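Endo-beta-mannanase (Opitutaceae bacterium TAV5, PDB 7BOB) probably hydrolyses beta-1,4-mannosidic linkages in an exo-acting manner, as a homotrimeric bacterial family 5 glycoside hydrolase active in the hindgut of a wood-feeding termite. Local coordinates at residues P383-Y388 with E425-V430. Residues are numbered along the deposited sequence; the frame is centred on the assembly and turned at random.
Sequences PTVHLY and EHVGIV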
loop_
_atom_site.group_PDB
_atom_site.type_symbol
_atom_site.label_atom_id
_atom_site.label_comp_id
_atom_site.label_asym_id
_atom_site.label_seq_id
_atom_site.Cartn_x
_atom_site.Cartn_y
_atom_site.Cartn_z
ATOM N N PRO A 383 -40.584 -0.291 7.416
ATOM C CA PRO A 383 -39.362 -0.252 8.230
ATOM C C PRO A 383 -39.452 0.765 9.366
ATOM O O PRO A 383 -40.016 1.853 9.200
ATOM C CB PRO A 383 -38.274 0.136 7.208
ATOM C CG PRO A 383 -39.033 0.404 5.861
ATOM C CD PRO A 383 -40.468 0.607 6.259
ATOM N N THR A 384 -38.899 0.420 10.523
ATOM C CA THR A 384 -38.973 1.261 11.709
ATOM C C THR A 384 -37.750 2.165 11.887
ATOM O O THR A 384 -37.678 2.886 12.892
ATOM C CB THR A 384 -39.163 0.368 12.941
ATOM O OG1 THR A 384 -38.023 -0.481 13.089
ATOM C CG2 THR A 384 -40.400 -0.529 12.769
ATOM N N VAL A 385 -36.795 2.149 10.944
ATOM C CA VAL A 385 -35.579 2.964 10.981
ATOM C C VAL A 385 -34.826 2.815 9.657
ATOM O O VAL A 385 -34.841 1.740 9.036
ATOM C CB VAL A 385 -34.690 2.576 12.179
ATOM C CG1 VAL A 385 -33.884 1.293 11.903
ATOM C CG2 VAL A 385 -33.799 3.716 12.551
ATOM N N HIS A 386 -34.178 3.890 9.202
ATOM C CA HIS A 386 -33.497 3.920 7.907
ATOM C C HIS A 386 -32.033 4.332 8.071
ATOM O O HIS A 386 -31.734 5.341 8.716
ATOM C CB HIS A 386 -34.198 4.886 6.941
ATOM C CG HIS A 386 -35.509 4.378 6.414
ATOM N ND1 HIS A 386 -36.646 4.304 7.191
ATOM C CD2 HIS A 386 -35.861 3.921 5.185
ATOM C CE1 HIS A 386 -37.639 3.822 6.463
ATOM N NE2 HIS A 386 -37.189 3.587 5.245
ATOM N N LEU A 387 -31.126 3.555 7.482
ATOM C CA LEU A 387 -29.715 3.919 7.446
ATOM C C LEU A 387 -29.463 4.896 6.302
ATOM O O LEU A 387 -30.017 4.747 5.208
ATOM C CB LEU A 387 -28.859 2.669 7.274
ATOM C CG LEU A 387 -29.003 1.594 8.349
ATOM C CD1 LEU A 387 -28.331 0.301 7.882
ATOM C CD2 LEU A 387 -28.394 2.088 9.652
ATOM N N TYR A 388 -28.628 5.904 6.556
ATOM C CA TYR A 388 -28.400 6.987 5.601
ATOM C C TYR A 388 -27.331 6.573 4.585
ATOM O O TYR A 388 -26.188 6.296 4.963
ATOM C CB TYR A 388 -27.988 8.259 6.342
ATOM C CG TYR A 388 -27.838 9.481 5.464
ATOM C CD1 TYR A 388 -26.576 9.919 5.065
ATOM C CD2 TYR A 388 -28.943 10.199 5.034
ATOM C CE1 TYR A 388 -26.420 11.034 4.261
ATOM C CE2 TYR A 388 -28.798 11.327 4.240
ATOM C CZ TYR A 388 -27.533 11.732 3.857
ATOM O OH TYR A 388 -27.361 12.840 3.066
ATOM N N GLU A 425 -35.464 -4.091 15.184
ATOM C CA GLU A 425 -35.922 -3.055 14.269
ATOM C C GLU A 425 -35.992 -3.596 12.844
ATOM O O GLU A 425 -35.298 -4.553 12.496
ATOM C CB GLU A 425 -34.995 -1.846 14.325
ATOM C CG GLU A 425 -34.885 -1.246 15.725
ATOM C CD GLU A 425 -35.947 -0.207 15.979
ATOM O OE1 GLU A 425 -36.761 0.065 15.068
ATOM O OE2 GLU A 425 -35.974 0.344 17.089
ATOM N N HIS A 426 -36.870 -2.994 12.034
ATOM C CA HIS A 426 -36.932 -3.245 10.595
ATOM C C HIS A 426 -36.167 -2.125 9.900
ATOM O O HIS A 426 -36.559 -0.955 9.983
ATOM C CB HIS A 426 -38.373 -3.305 10.074
ATOM C CG HIS A 426 -39.149 -4.494 10.556
ATOM N ND1 HIS A 426 -38.580 -5.738 10.742
ATOM C CD2 HIS A 426 -40.456 -4.627 10.896
ATOM C CE1 HIS A 426 -39.499 -6.582 11.179
ATOM N NE2 HIS A 426 -40.647 -5.933 11.278
ATOM N N VAL A 427 -35.084 -2.476 9.215
ATOM C CA VAL A 427 -34.117 -1.490 8.746
ATOM C C VAL A 427 -34.284 -1.268 7.247
ATOM O O VAL A 427 -34.169 -2.209 6.453
ATOM C CB VAL A 427 -32.685 -1.922 9.071
ATOM C CG1 VAL A 427 -31.723 -0.815 8.686
ATOM C CG2 VAL A 427 -32.583 -2.300 10.543
ATOM N N GLY A 428 -34.521 -0.012 6.866
ATOM C CA GLY A 428 -34.479 0.423 5.490
ATOM C C GLY A 428 -33.238 1.253 5.170
ATOM O O GLY A 428 -32.382 1.523 6.013
ATOM N N ILE A 429 -33.166 1.653 3.901
ATOM C CA ILE A 429 -32.122 2.517 3.365
ATOM C C ILE A 429 -32.802 3.759 2.820
ATOM O O ILE A 429 -33.847 3.661 2.174
ATOM C CB ILE A 429 -31.323 1.815 2.246
ATOM C CG1 ILE A 429 -30.818 0.454 2.724
ATOM C CG2 ILE A 429 -30.167 2.707 1.733
ATOM C CD1 ILE A 429 -29.689 0.534 3.735
ATOM N N VAL A 430 -32.245 4.922 3.113
ATOM C CA VAL A 430 -32.743 6.180 2.573
ATOM C C VAL A 430 -31.583 6.852 1.851
ATOM O O VAL A 430 -30.436 6.799 2.315
ATOM C CB VAL A 430 -33.338 7.083 3.682
ATOM C CG1 VAL A 430 -32.287 7.404 4.763
ATOM C CG2 VAL A 430 -33.891 8.364 3.082
#
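The beta-alpha-beta unit formed by strand 385-389, helix 406-422 and strand 427-431 brings Val-385 beside Val-427 and Leu-387 beside Ile-429 in parallel pairing. Gly-428 turns both its backbone groups to the other strand: its N gives a nearly straight bond (168°) to Val-385 O, and its O takes Leu-387 N at 2.8 Å. Val-430 N to Leu-387 O continues the pattern. On the face of Val-385, Leu-387 and Val-427, the chi1 of Val-427 (-175°) swings CG1 against Leu-387 CG at 3.6 Å, while CG2 lies alongside Val-385 CG1. The other face carries His-386, whose ring lies over Gly-428; the CA of this glycine makes an off-centre CH-pi contact, 4.2 Å from the ring centroid. Ahead of the strands, Thr-384 OG1 accepts the N-H of His-426 (3.0 Å), while Thr-384 N bonds to His-426 O (2.8 Å). Glu-425 OE2 forms a salt bridge with Arg-444. Strand 427-431 is outermost, within the chain, in the mixed sheet of the C-terminal part, separate from the eight-stranded parallel barrel of the family 5 catalytic domain; strand 385-389 also pairs with strand 444-448, and Leu-387 and Val-427 pack against His-417 and Leu-420 of the crossover helix.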